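PBP5 (Haemophilus influenzae, PDB 3A3J) removes C-terminal D-alanyl residues from sugar-peptide precursors of the cell wall, as a D-alanyl-D-alanine carboxypeptidase of the penicillin-binding protein family. Local coordinates at residues Y12-Y17 against M223-V228; S36-M41 against F136-G141; P73-M78 against S99-T104; D193-V198 against E241-L246. All blocks are in the same frame, centred on the assembly; numbering follows the deposited sequence.

Contact 1: Y12-Y17 against M223-V228; sequences YVLMDY and MRLISV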
loop_
_atom_site.group_PDB
_atom_site.type_symbol
_atom_site.label_atom_id
_atom_site.label_comp_id
_atom_site.label_asym_id
_atom_site.label_seq_id
_atom_site.Cartn_x
_atom_site.Cartn_y
_atom_site.Cartn_z
ATOM N N TYR A 12 -7.881 -12.915 -2.526
ATOM C CA TYR A 12 -6.538 -12.580 -2.174
ATOM C C TYR A 12 -5.762 -11.962 -3.311
ATOM O O TYR A 12 -6.116 -12.082 -4.490
ATOM C CB TYR A 12 -5.790 -13.837 -1.716
ATOM C CG TYR A 12 -5.564 -14.937 -2.770
ATOM C CD1 TYR A 12 -4.475 -14.902 -3.656
ATOM C CD2 TYR A 12 -6.401 -16.004 -2.827
ATOM C CE1 TYR A 12 -4.263 -15.956 -4.592
ATOM C CE2 TYR A 12 -6.203 -17.003 -3.680
ATOM C CZ TYR A 12 -5.149 -17.004 -4.562
ATOM O OH TYR A 12 -5.066 -18.075 -5.421
ATOM N N VAL A 13 -4.667 -11.323 -2.993
ATOM C CA VAL A 13 -3.891 -10.758 -4.049
ATOM C C VAL A 13 -2.471 -10.807 -3.521
ATOM O O VAL A 13 -2.281 -10.734 -2.292
ATOM C CB VAL A 13 -4.308 -9.279 -4.350
ATOM C CG1 VAL A 13 -3.524 -8.335 -3.504
ATOM C CG2 VAL A 13 -4.001 -8.937 -5.765
ATOM N N LEU A 14 -1.483 -10.964 -4.419
ATOM C CA LEU A 14 -0.099 -10.795 -4.039
ATOM C C LEU A 14 0.471 -9.803 -5.058
ATOM O O LEU A 14 0.160 -9.931 -6.262
ATOM C CB LEU A 14 0.659 -12.123 -4.226
ATOM C CG LEU A 14 2.200 -12.057 -4.005
ATOM C CD1 LEU A 14 2.454 -11.673 -2.509
ATOM C CD2 LEU A 14 2.948 -13.390 -4.291
ATOM N N MET A 15 1.331 -8.866 -4.649
ATOM C CA MET A 15 1.724 -7.821 -5.582
ATOM C C MET A 15 3.110 -7.365 -5.189
ATOM O O MET A 15 3.389 -7.258 -4.009
ATOM C CB MET A 15 0.689 -6.652 -5.544
ATOM C CG MET A 15 1.237 -5.294 -5.992
ATOM S SD MET A 15 0.225 -3.776 -5.621
ATOM C CE MET A 15 1.283 -2.859 -4.564
ATOM N N ASP A 16 3.989 -7.120 -6.149
ATOM C CA ASP A 16 5.283 -6.533 -5.884
ATOM C C ASP A 16 5.078 -5.060 -5.577
ATOM O O ASP A 16 4.427 -4.341 -6.349
ATOM C CB ASP A 16 6.217 -6.636 -7.126
ATOM C CG ASP A 16 7.587 -6.071 -6.863
ATOM O OD1 ASP A 16 8.529 -6.806 -6.417
ATOM O OD2 ASP A 16 7.736 -4.862 -7.013
ATOM N N TYR A 17 5.655 -4.608 -4.469
ATOM C CA TYR A 17 5.470 -3.219 -4.018
ATOM C C TYR A 17 6.092 -2.264 -5.060
ATOM O O TYR A 17 5.633 -1.133 -5.271
ATOM C CB TYR A 17 6.191 -3.045 -2.707
ATOM C CG TYR A 17 6.443 -1.606 -2.265
ATOM C CD1 TYR A 17 5.366 -0.759 -1.819
ATOM C CD2 TYR A 17 7.728 -1.087 -2.266
ATOM C CE1 TYR A 17 5.603 0.569 -1.388
ATOM C CE2 TYR A 17 7.979 0.237 -1.880
ATOM C CZ TYR A 17 6.909 1.049 -1.428
ATOM O OH TYR A 17 7.207 2.307 -1.033
ATOM N N MET A 223 13.701 -6.628 -2.494
ATOM C CA MET A 223 12.433 -7.000 -3.070
ATOM C C MET A 223 11.351 -6.836 -1.951
ATOM O O MET A 223 11.610 -7.183 -0.767
ATOM C CB MET A 223 12.464 -8.400 -3.583
ATOM C CG MET A 223 11.299 -8.661 -4.493
ATOM S SD MET A 223 11.404 -10.381 -4.939
ATOM C CE MET A 223 9.966 -10.641 -5.947
ATOM N N ARG A 224 10.227 -6.188 -2.280
ATOM C CA ARG A 224 9.127 -6.045 -1.310
ATOM C C ARG A 224 7.847 -6.550 -1.885
ATOM O O ARG A 224 7.457 -6.146 -2.963
ATOM C CB ARG A 224 8.934 -4.611 -0.767
ATOM C CG ARG A 224 7.734 -4.586 0.290
ATOM C CD ARG A 224 7.519 -3.236 0.886
ATOM N NE ARG A 224 8.582 -2.855 1.807
ATOM C CZ ARG A 224 8.544 -3.128 3.096
ATOM N NH1 ARG A 224 7.543 -3.877 3.551
ATOM N NH2 ARG A 224 9.521 -2.754 3.898
ATOM N N LEU A 225 7.190 -7.439 -1.164
ATOM C CA LEU A 225 5.863 -7.888 -1.565
ATOM C C LEU A 225 4.770 -7.506 -0.550
ATOM O O LEU A 225 5.048 -7.281 0.624
ATOM C CB LEU A 225 5.844 -9.412 -1.718
ATOM C CG LEU A 225 6.852 -10.098 -2.703
ATOM C CD1 LEU A 225 6.738 -11.696 -2.681
ATOM C CD2 LEU A 225 6.697 -9.532 -4.128
ATOM N N ILE A 226 3.526 -7.507 -1.014
ATOM C CA ILE A 226 2.437 -7.218 -0.168
ATOM C C ILE A 226 1.438 -8.251 -0.509
ATOM O O ILE A 226 1.154 -8.413 -1.731
ATOM C CB ILE A 226 1.853 -5.802 -0.525
ATOM C CG1 ILE A 226 2.858 -4.747 -0.110
ATOM C CG2 ILE A 226 0.474 -5.596 0.147
ATOM C CD1 ILE A 226 2.423 -3.346 -0.648
ATOM N N SER A 227 0.897 -8.963 0.502
ATOM C CA SER A 227 -0.204 -9.897 0.243
ATOM C C SER A 227 -1.465 -9.453 0.938
ATOM O O SER A 227 -1.367 -8.784 1.973
ATOM C CB SER A 227 0.165 -11.285 0.806
ATOM O OG SER A 227 0.636 -11.234 2.205
ATOM N N VAL A 228 -2.625 -9.911 0.444
ATOM C CA VAL A 228 -3.858 -9.654 1.079
ATOM C C VAL A 228 -4.674 -10.925 0.947
ATOM O O VAL A 228 -4.811 -11.431 -0.135
ATOM C CB VAL A 228 -4.675 -8.425 0.413
ATOM C CG1 VAL A 228 -5.945 -8.160 1.176
ATOM C CG2 VAL A 228 -3.806 -7.152 0.339
HETATM O O HOH W 1 10.126 -5.430 -4.911
#

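Contact 2: S36-M41 against F136-G141; sequences SLTKMM and FTTPHG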
loop_
_atom_site.group_PDB
_atom_site.type_symbol
_atom_site.label_atom_id
_atom_site.label_comp_id
_atom_site.label_asym_id
_atom_site.label_seq_id
_atom_site.Cartn_x
_atom_site.Cartn_y
_atom_site.Cartn_z
ATOM N N SER A 36 -11.322 -4.584 10.517
ATOM C CA SER A 36 -10.211 -3.706 10.895
ATOM C C SER A 36 -9.186 -3.276 9.807
ATOM O O SER A 36 -8.283 -2.467 10.087
ATOM C CB SER A 36 -9.451 -4.278 12.075
ATOM O OG SER A 36 -10.099 -3.850 13.298
ATOM N N LEU A 37 -9.276 -3.772 8.570
ATOM C CA LEU A 37 -8.264 -3.249 7.559
ATOM C C LEU A 37 -8.663 -1.785 7.270
ATOM O O LEU A 37 -7.826 -0.919 6.846
ATOM C CB LEU A 37 -8.336 -4.043 6.270
ATOM C CG LEU A 37 -8.136 -5.557 6.385
ATOM C CD1 LEU A 37 -8.302 -6.249 5.004
ATOM C CD2 LEU A 37 -6.816 -5.811 6.988
ATOM N N THR A 38 -9.929 -1.457 7.615
ATOM C CA THR A 38 -10.374 -0.023 7.550
ATOM C C THR A 38 -9.397 0.895 8.242
ATOM O O THR A 38 -9.129 2.051 7.761
ATOM C CB THR A 38 -11.792 0.167 8.159
ATOM O OG1 THR A 38 -12.711 -0.672 7.424
ATOM C CG2 THR A 38 -12.212 1.680 8.065
ATOM N N LYS A 39 -8.843 0.421 9.376
ATOM C CA LYS A 39 -7.853 1.258 10.139
ATOM C C LYS A 39 -6.586 1.661 9.399
ATOM O O LYS A 39 -5.844 2.578 9.836
ATOM C CB LYS A 39 -7.483 0.591 11.481
ATOM C CG LYS A 39 -8.740 0.554 12.386
ATOM C CD LYS A 39 -8.624 -0.456 13.501
ATOM C CE LYS A 39 -9.846 -0.370 14.478
ATOM N NZ LYS A 39 -10.841 -1.341 14.022
ATOM N N MET A 40 -6.248 0.905 8.361
ATOM C CA MET A 40 -5.130 1.320 7.482
ATOM C C MET A 40 -5.415 2.701 6.820
ATOM O O MET A 40 -4.578 3.563 6.857
ATOM C CB MET A 40 -4.943 0.242 6.356
ATOM C CG MET A 40 -4.061 -0.928 6.871
ATOM S SD MET A 40 -4.115 -2.301 5.760
ATOM C CE MET A 40 -3.919 -1.711 4.041
ATOM N N MET A 41 -6.602 2.870 6.252
ATOM C CA MET A 41 -7.011 4.210 5.710
ATOM C C MET A 41 -7.037 5.278 6.804
ATOM O O MET A 41 -6.441 6.369 6.691
ATOM C CB MET A 41 -8.362 4.141 4.972
ATOM C CG MET A 41 -8.719 5.505 4.192
ATOM S SD MET A 41 -7.336 6.145 3.195
ATOM C CE MET A 41 -7.758 5.289 1.733
ATOM N N PHE A 136 -15.760 3.796 2.594
ATOM C CA PHE A 136 -15.765 3.770 4.053
ATOM C C PHE A 136 -16.950 4.550 4.607
ATOM O O PHE A 136 -17.329 5.611 4.086
ATOM C CB PHE A 136 -14.462 4.334 4.596
ATOM C CG PHE A 136 -13.257 3.558 4.171
ATOM C CD1 PHE A 136 -13.068 2.240 4.613
ATOM C CD2 PHE A 136 -12.338 4.095 3.286
ATOM C CE1 PHE A 136 -11.961 1.499 4.216
ATOM C CE2 PHE A 136 -11.218 3.313 2.866
ATOM C CZ PHE A 136 -11.034 2.047 3.335
ATOM N N THR A 137 -17.499 4.037 5.699
ATOM C CA THR A 137 -18.536 4.751 6.449
ATOM C C THR A 137 -18.109 5.027 7.899
ATOM O O THR A 137 -18.846 5.656 8.592
ATOM C CB THR A 137 -19.828 3.943 6.508
ATOM O OG1 THR A 137 -19.539 2.669 7.082
ATOM C CG2 THR A 137 -20.537 3.743 5.094
ATOM N N THR A 138 -16.919 4.582 8.353
ATOM C CA THR A 138 -16.516 4.637 9.758
ATOM C C THR A 138 -15.036 4.755 9.774
ATOM O O THR A 138 -14.377 4.399 8.803
ATOM C CB THR A 138 -16.830 3.301 10.508
ATOM O OG1 THR A 138 -16.063 2.213 9.923
ATOM C CG2 THR A 138 -18.335 2.957 10.490
ATOM N N PRO A 139 -14.475 5.206 10.903
ATOM C CA PRO A 139 -13.016 5.171 10.968
ATOM C C PRO A 139 -12.455 3.814 11.534
ATOM O O PRO A 139 -11.221 3.600 11.524
ATOM C CB PRO A 139 -12.696 6.331 11.892
ATOM C CG PRO A 139 -13.879 6.407 12.828
ATOM C CD PRO A 139 -15.082 5.838 12.105
ATOM N N HIS A 140 -13.345 2.887 11.931
ATOM C CA HIS A 140 -12.882 1.672 12.558
ATOM C C HIS A 140 -13.200 0.394 11.828
ATOM O O HIS A 140 -12.582 -0.606 12.123
ATOM C CB HIS A 140 -13.456 1.577 13.983
ATOM C CG HIS A 140 -14.905 1.993 14.094
ATOM N ND1 HIS A 140 -15.929 1.326 13.450
ATOM C CD2 HIS A 140 -15.495 3.010 14.786
ATOM C CE1 HIS A 140 -17.085 1.906 13.736
ATOM N NE2 HIS A 140 -16.849 2.923 14.555
ATOM N N GLY A 141 -14.233 0.364 10.981
ATOM C CA GLY A 141 -14.487 -0.818 10.165
ATOM C C GLY A 141 -15.621 -1.722 10.636
ATOM O O GLY A 141 -15.796 -2.832 10.133
#

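Contact 3: P73-M78 against S99-T104; sequences PDSSKM and SGNDAT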
loop_
_atom_site.group_PDB
_atom_site.type_symbol
_atom_site.label_atom_id
_atom_site.label_comp_id
_atom_site.label_asym_id
_atom_site.label_seq_id
_atom_site.Cartn_x
_atom_site.Cartn_y
_atom_site.Cartn_z
ATOM N N PRO A 73 -17.692 -2.078 23.758
ATOM C CA PRO A 73 -17.702 -3.121 24.751
ATOM C C PRO A 73 -17.147 -4.517 24.292
ATOM O O PRO A 73 -16.443 -5.182 25.092
ATOM C CB PRO A 73 -19.196 -3.200 25.153
ATOM C CG PRO A 73 -19.939 -2.627 23.943
ATOM C CD PRO A 73 -19.043 -1.540 23.464
ATOM N N ASP A 74 -17.517 -4.971 23.092
ATOM C CA ASP A 74 -17.153 -6.307 22.599
ATOM C C ASP A 74 -16.159 -6.143 21.406
ATOM O O ASP A 74 -16.296 -6.855 20.457
ATOM C CB ASP A 74 -18.432 -7.098 22.114
ATOM C CG ASP A 74 -18.094 -8.537 21.431
ATOM O OD1 ASP A 74 -16.943 -9.044 21.409
ATOM O OD2 ASP A 74 -19.002 -9.196 20.883
ATOM N N SER A 75 -15.223 -5.186 21.404
ATOM C CA SER A 75 -14.423 -5.026 20.195
ATOM C C SER A 75 -13.128 -4.402 20.632
ATOM O O SER A 75 -12.989 -4.014 21.797
ATOM C CB SER A 75 -15.154 -4.164 19.140
ATOM O OG SER A 75 -15.198 -2.787 19.543
ATOM N N SER A 76 -12.172 -4.302 19.726
ATOM C CA SER A 76 -10.841 -3.967 20.141
ATOM C C SER A 76 -10.667 -2.519 20.529
ATOM O O SER A 76 -11.292 -1.595 19.990
ATOM C CB SER A 76 -9.802 -4.404 19.083
ATOM O OG SER A 76 -9.926 -3.633 17.892
ATOM N N LYS A 77 -9.766 -2.297 21.464
ATOM C CA LYS A 77 -9.749 -1.020 22.075
ATOM C C LYS A 77 -8.453 -0.816 22.781
ATOM O O LYS A 77 -7.770 -1.798 23.195
ATOM C CB LYS A 77 -10.967 -0.903 23.043
ATOM C CG LYS A 77 -10.970 -1.900 24.168
ATOM C CD LYS A 77 -12.416 -2.230 24.660
ATOM C CE LYS A 77 -12.859 -1.061 25.500
ATOM N NZ LYS A 77 -14.102 -1.428 26.192
ATOM N N MET A 78 -8.116 0.441 22.944
ATOM C CA MET A 78 -6.943 0.780 23.687
ATOM C C MET A 78 -7.223 1.133 25.183
ATOM O O MET A 78 -6.319 1.382 25.958
ATOM C CB MET A 78 -6.152 1.832 22.905
ATOM C CG MET A 78 -5.896 3.144 23.548
ATOM S SD MET A 78 -5.034 4.123 22.345
ATOM C CE MET A 78 -3.764 4.938 23.326
ATOM N N SER A 99 -5.397 -1.920 16.947
ATOM C CA SER A 99 -6.697 -1.671 16.333
ATOM C C SER A 99 -7.688 -1.032 17.321
ATOM O O SER A 99 -8.836 -1.482 17.443
ATOM C CB SER A 99 -7.255 -2.997 15.910
ATOM O OG SER A 99 -6.547 -3.375 14.770
ATOM N N GLY A 100 -7.214 -0.062 18.100
ATOM C CA GLY A 100 -8.118 0.491 19.173
ATOM C C GLY A 100 -9.305 1.249 18.586
ATOM O O GLY A 100 -9.104 2.248 17.941
ATOM N N ASN A 101 -10.519 0.760 18.782
ATOM C CA ASN A 101 -11.735 1.445 18.207
ATOM C C ASN A 101 -12.017 2.840 18.803
ATOM O O ASN A 101 -12.432 3.811 18.095
ATOM C CB ASN A 101 -12.958 0.543 18.258
ATOM C CG ASN A 101 -12.886 -0.519 17.204
ATOM O OD1 ASN A 101 -12.182 -0.348 16.211
ATOM N ND2 ASN A 101 -13.568 -1.623 17.406
ATOM N N ASP A 102 -11.750 2.909 20.107
ATOM C CA ASP A 102 -11.897 4.128 20.869
ATOM C C ASP A 102 -10.834 5.086 20.375
ATOM O O ASP A 102 -11.120 6.272 20.150
ATOM C CB ASP A 102 -11.773 3.854 22.412
ATOM C CG ASP A 102 -10.547 2.977 22.788
ATOM O OD1 ASP A 102 -9.701 2.604 21.898
ATOM O OD2 ASP A 102 -10.440 2.669 24.004
ATOM N N ALA A 103 -9.622 4.591 20.139
ATOM C CA ALA A 103 -8.564 5.485 19.593
ATOM C C ALA A 103 -8.901 6.055 18.235
ATOM O O ALA A 103 -8.471 7.157 17.956
ATOM C CB ALA A 103 -7.246 4.765 19.463
ATOM N N THR A 104 -9.633 5.326 17.381
ATOM C CA THR A 104 -9.874 5.871 16.079
ATOM C C THR A 104 -10.916 7.052 16.125
ATOM O O THR A 104 -10.828 8.060 15.356
ATOM C CB THR A 104 -10.369 4.840 15.106
ATOM O OG1 THR A 104 -11.638 4.410 15.520
ATOM C CG2 THR A 104 -9.479 3.650 15.019
#

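Contact 4: D193-V198 against E241-L246; sequences DKTINV and ESKKLL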
loop_
_atom_site.group_PDB
_atom_site.type_symbol
_atom_site.label_atom_id
_atom_site.label_comp_id
_atom_site.label_asym_id
_atom_site.label_seq_id
_atom_site.Cartn_x
_atom_site.Cartn_y
_atom_site.Cartn_z
ATOM N N ASP A 193 7.782 -14.383 13.060
ATOM C CA ASP A 193 8.331 -15.464 12.261
ATOM C C ASP A 193 9.712 -15.130 11.767
ATOM O O ASP A 193 9.863 -14.368 10.804
ATOM C CB ASP A 193 7.386 -15.821 11.127
ATOM C CG ASP A 193 7.761 -17.140 10.452
ATOM O OD1 ASP A 193 8.918 -17.560 10.598
ATOM O OD2 ASP A 193 6.901 -17.717 9.747
ATOM N N LYS A 194 10.732 -15.641 12.470
ATOM C CA LYS A 194 12.157 -15.372 12.107
ATOM C C LYS A 194 12.570 -15.879 10.691
ATOM O O LYS A 194 13.591 -15.450 10.130
ATOM C CB LYS A 194 13.112 -15.960 13.153
ATOM C CG LYS A 194 12.998 -15.228 14.470
ATOM C CD LYS A 194 13.697 -15.990 15.588
ATOM C CE LYS A 194 13.520 -15.257 16.907
ATOM N NZ LYS A 194 13.281 -16.234 17.968
ATOM N N THR A 195 11.802 -16.771 10.107
ATOM C CA THR A 195 12.234 -17.282 8.817
ATOM C C THR A 195 11.769 -16.440 7.589
ATOM O O THR A 195 12.052 -16.819 6.453
ATOM C CB THR A 195 11.803 -18.664 8.625
ATOM O OG1 THR A 195 10.417 -18.645 8.297
ATOM C CG2 THR A 195 12.086 -19.481 9.901
ATOM N N ILE A 196 11.137 -15.282 7.818
ATOM C CA ILE A 196 10.624 -14.427 6.708
ATOM C C ILE A 196 10.697 -13.049 7.316
ATOM O O ILE A 196 10.720 -12.959 8.527
ATOM C CB ILE A 196 9.190 -14.846 6.321
ATOM C CG1 ILE A 196 8.759 -14.199 5.030
ATOM C CG2 ILE A 196 8.152 -14.507 7.464
ATOM C CD1 ILE A 196 7.546 -14.907 4.401
ATOM N N ASN A 197 10.895 -11.987 6.535
ATOM C CA ASN A 197 10.987 -10.633 7.127
ATOM C C ASN A 197 9.666 -9.854 6.950
ATOM O O ASN A 197 9.570 -8.975 6.101
ATOM C CB ASN A 197 12.148 -9.850 6.527
ATOM C CG ASN A 197 13.434 -10.695 6.456
ATOM O OD1 ASN A 197 14.057 -10.972 7.491
ATOM N ND2 ASN A 197 13.792 -11.166 5.242
ATOM N N VAL A 198 8.640 -10.231 7.704
ATOM C CA VAL A 198 7.357 -9.543 7.655
ATOM C C VAL A 198 7.411 -8.339 8.539
ATOM O O VAL A 198 7.815 -8.428 9.678
ATOM C CB VAL A 198 6.247 -10.461 8.078
ATOM C CG1 VAL A 198 4.908 -9.660 8.233
ATOM C CG2 VAL A 198 6.123 -11.555 7.039
ATOM N N GLU A 241 -1.681 -18.996 5.000
ATOM C CA GLU A 241 -1.940 -18.669 3.612
ATOM C C GLU A 241 -1.134 -17.433 3.162
ATOM O O GLU A 241 -0.703 -17.357 2.016
ATOM C CB GLU A 241 -3.414 -18.450 3.375
ATOM C CG GLU A 241 -4.250 -19.623 3.751
ATOM C CD GLU A 241 -3.689 -20.894 3.093
ATOM O OE1 GLU A 241 -3.797 -21.032 1.863
ATOM O OE2 GLU A 241 -3.152 -21.769 3.783
ATOM N N SER A 242 -0.908 -16.482 4.067
ATOM C CA SER A 242 -0.193 -15.304 3.672
ATOM C C SER A 242 1.246 -15.690 3.431
ATOM O O SER A 242 1.848 -15.275 2.433
ATOM C CB SER A 242 -0.263 -14.205 4.732
ATOM O OG SER A 242 -1.527 -13.594 4.652
ATOM N N LYS A 243 1.832 -16.368 4.422
ATOM C CA LYS A 243 3.215 -16.843 4.305
ATOM C C LYS A 243 3.376 -17.705 3.037
ATOM O O LYS A 243 4.365 -17.602 2.335
ATOM C CB LYS A 243 3.611 -17.609 5.570
ATOM C CG LYS A 243 5.042 -18.101 5.540
ATOM C CD LYS A 243 5.574 -18.417 6.945
ATOM C CE LYS A 243 6.809 -19.341 6.800
ATOM N NZ LYS A 243 7.703 -19.366 8.022
ATOM N N LYS A 244 2.374 -18.504 2.707
ATOM C CA LYS A 244 2.406 -19.259 1.469
ATOM C C LYS A 244 2.540 -18.344 0.212
ATOM O O LYS A 244 3.308 -18.645 -0.747
ATOM C CB LYS A 244 1.153 -20.126 1.334
ATOM C CG LYS A 244 1.273 -21.543 1.970
ATOM C CD LYS A 244 0.060 -22.436 1.709
ATOM C CE LYS A 244 -0.260 -23.344 2.934
ATOM N NZ LYS A 244 -1.590 -23.928 2.711
ATOM N N LEU A 245 1.719 -17.285 0.156
ATOM C CA LEU A 245 1.806 -16.323 -0.950
ATOM C C LEU A 245 3.166 -15.666 -0.984
ATOM O O LEU A 245 3.809 -15.602 -2.045
ATOM C CB LEU A 245 0.737 -15.254 -0.820
ATOM C CG LEU A 245 -0.600 -15.825 -1.269
ATOM C CD1 LEU A 245 -1.708 -14.827 -0.804
ATOM C CD2 LEU A 245 -0.639 -15.950 -2.824
ATOM N N LEU A 246 3.633 -15.194 0.164
ATOM C CA LEU A 246 4.852 -14.445 0.157
ATOM C C LEU A 246 6.052 -15.341 -0.331
ATOM O O LEU A 246 6.816 -14.933 -1.215
ATOM C CB LEU A 246 5.092 -13.850 1.530
ATOM C CG LEU A 246 4.011 -12.842 1.974
ATOM C CD1 LEU A 246 4.260 -12.447 3.437
ATOM C CD2 LEU A 246 4.012 -11.591 1.051
#

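Contact 1: Y12-Y17 against M223-V228
Met223 enters the contact with its CG, which lies 3.8 Å from Asp16 OD1. A water bridges Asp16 OD1 and Arg224 N, accepting from the latter; Thr255 also bonds that carboxylate oxygen. Arg224 then does two jobs. Arg224 O accepts from Tyr17 N at 2.8 Å, in a nearly straight bond with the donor tilted from the carbonyl plane. Arg224 CD sits over one face of the Tyr17 ring, 4.1 Å from the centroid, a CH-pi contact. A bend at chi3 (-71°) turns the guanidinium away, to Asp199 and Ser216, its plane steep to the ring. Leu225 has no backbone bond to 12-17. Leu225 CD2 packs 3.8 Å from Asp16 CA, and Leu225 CB meets Leu14 CD1. Ile226 pairs with Met15 by two backbone bonds, N to O both ways. These are antiparallel neighbours in the five-stranded sheet of the serine D-Ala-D-Ala peptidase and beta-lactamase fold, strand 11-16 beside strand 224-232. Ile226 CD1 touches both Met15 CE and Tyr17 CD1, on the face covered by helix 151-164. Ser227 lies on the other face, under helix 235-252, with Ser227 CB 4.0 Å from Leu14 CD1. Val228 forms the next hydrogen-bonded pair, with Val13; Val13 N to Val228 O and Val228 N to Val13 O are both 2.9 Å. Val228 CG2 meets Val13 CG1 on the Met15 and Ile226 face.

Contact 2: S36-M41 against F136-G141
Lys39 NZ donates to His140 O over 2.7 Å, in the carbonyl plane and on a lone pair. The same nitrogen, Lys39 NZ, donates to Ser36 OG, also at 2.7 Å, and makes a weak bond to Asn101 OD1. Several acceptors thus fix the tip of the chain. The Lys39 side chain runs extended as far as CE, then turns at chi4 (93°) to bring NZ between them. Lys39 CE passes 4.1 Å from His140 CB. Beside it, Thr38 points at the loop: Thr38 OG1 lies 3.3 Å from Gly141 CA, and CG2 reaches both Thr138 O and Phe136 CD1. The hydroxyl itself is bonded to Ala35 O. Gly141 has a positive phi and brings its CA close against Thr38. Ser36 and Lys39 form the SxxK motif of penicillin-binding proteins at the start of helix 38-51. Ser36 is the nucleophile that becomes the acyl-ester, and Lys39 the proton acceptor, as assigned in a near-identical protein. Three residues after Thr38, Met41 meets the Phe136 ring, Met41 CG to Phe136 CE2 at 3.6 Å, with the two side chains crossing at about a right angle. Farther out, the loop is held in shape by Thr138. Thr138 OG1 accepts Gly141 N at 2.8 Å, closing an ST motif, and also bonds Gln147. This probably steadies the His140 carbonyl that Lys39 uses. Pro139 O is held by Thr42, and Phe136 packs on Val126 of helix 115-128.

Contact 3: P73-M78 against S99-T104
Lys77 and Gly100 bring their CA atoms within 3.7 Å, where the loop 73-78 runs past the N-cap of helix 101-112, and Asn101 N donates to Ser76 O at 2.8 Å from above the carbonyl plane. Ser76 OG donates to Ser99 O in a very short bond (2.5 Å). Asn101 ND2 donates to Ser75 OG, 2.9 Å away and in the plane of the amide. That leaves Asn101 OD1 directed to Lys39 NZ, a weak bond. Asp102 turns its carboxylate back to the loop, with CG between backbone N and carbonyl carbon (chi1 48°). Asp102 OD1 takes Met78 N on the syn side at 2.9 Å, almost straight (176°), and Ala103 N on the anti side. OD2 accepts from Leu80 N. Met78 SD rests 3.7 Å from Ala103 CB. Ser99 and Asn101 belong to the SxN motif of this family, and Ser99 is an active-site residue in a near-identical protein. The loop therefore holds the motif at several points: bonds to Ser99 O and to both nitrogens of Asn101 should fix the backbone and the amide turn that point OD1 at Lys39.

Contact 4: D193-V198 against E241-L246
Lys243 NZ reaches across from the helix to Asp193 OD2, a salt bridge of 2.5 Å. The carboxylate oxygen is met on its syn side, 17° out of the plane. Lys243 NZ also donates to Thr195 OG1 at 2.8 Å. CG stands anti to the backbone N of Lys243 (chi1 -178°) and the chain stays extended beyond it, which carries the ammonium from the helix to the turn. This polar clasp lies on the solvent side, where Thr195 is exposed. The receiving group is braced by its own turn. Asp193 OD1 accepts Thr195 N at 3.0 Å, an Asx turn, and Thr195 OG1 donates to the same oxygen from the same face of the carboxylate. The stretch Asp193 to Ile196 is a type I beta turn. Inward, the contact is apolar and buried. Ile196 CD1 packs on Leu246 CB at 3.9 Å, the two side chains crossing at about a right angle. Val198 CG2 meets Leu246 CD1 more loosely, at 4.2 Å. The closest approaches are thus polar, while the hydrophobic part touches at ordinary van der Waals distance. Strand 197-206 forms one edge of the five-stranded sheet, and helix 235-252 lies on a face of that sheet. Leu246 also packs on Ala217 of strand 210-218, Ser227 of strand 224-232 and Leu14 of strand 11-16.

Overall arrangement
Contacts 1 and 4 both belong to the five-stranded antiparallel sheet, and helix 235-252, which carries one segment of contact 4, covers one face of contact 1. Their centres are 11 Å apart, and they touch where Leu14, Leu225 and Ser227 meet Leu245 and Leu246. Contacts 2 and 3 lie at the active site, with centres 12 Å apart. They join through Lys39, His140, Ser99 and Asn101. Contact 3 is nested inside the loop closed by contact 2, and contact 2 inside that closed by contact 1. Contact 4 crosses contact 1 along the chain. Contact 1 thus ties the N-terminal strand to a late one, around the inserted helical part. Lys202, on strand 197-206, lies near Lys39 and Ser99, so the catalytic site forms between sheet and helices.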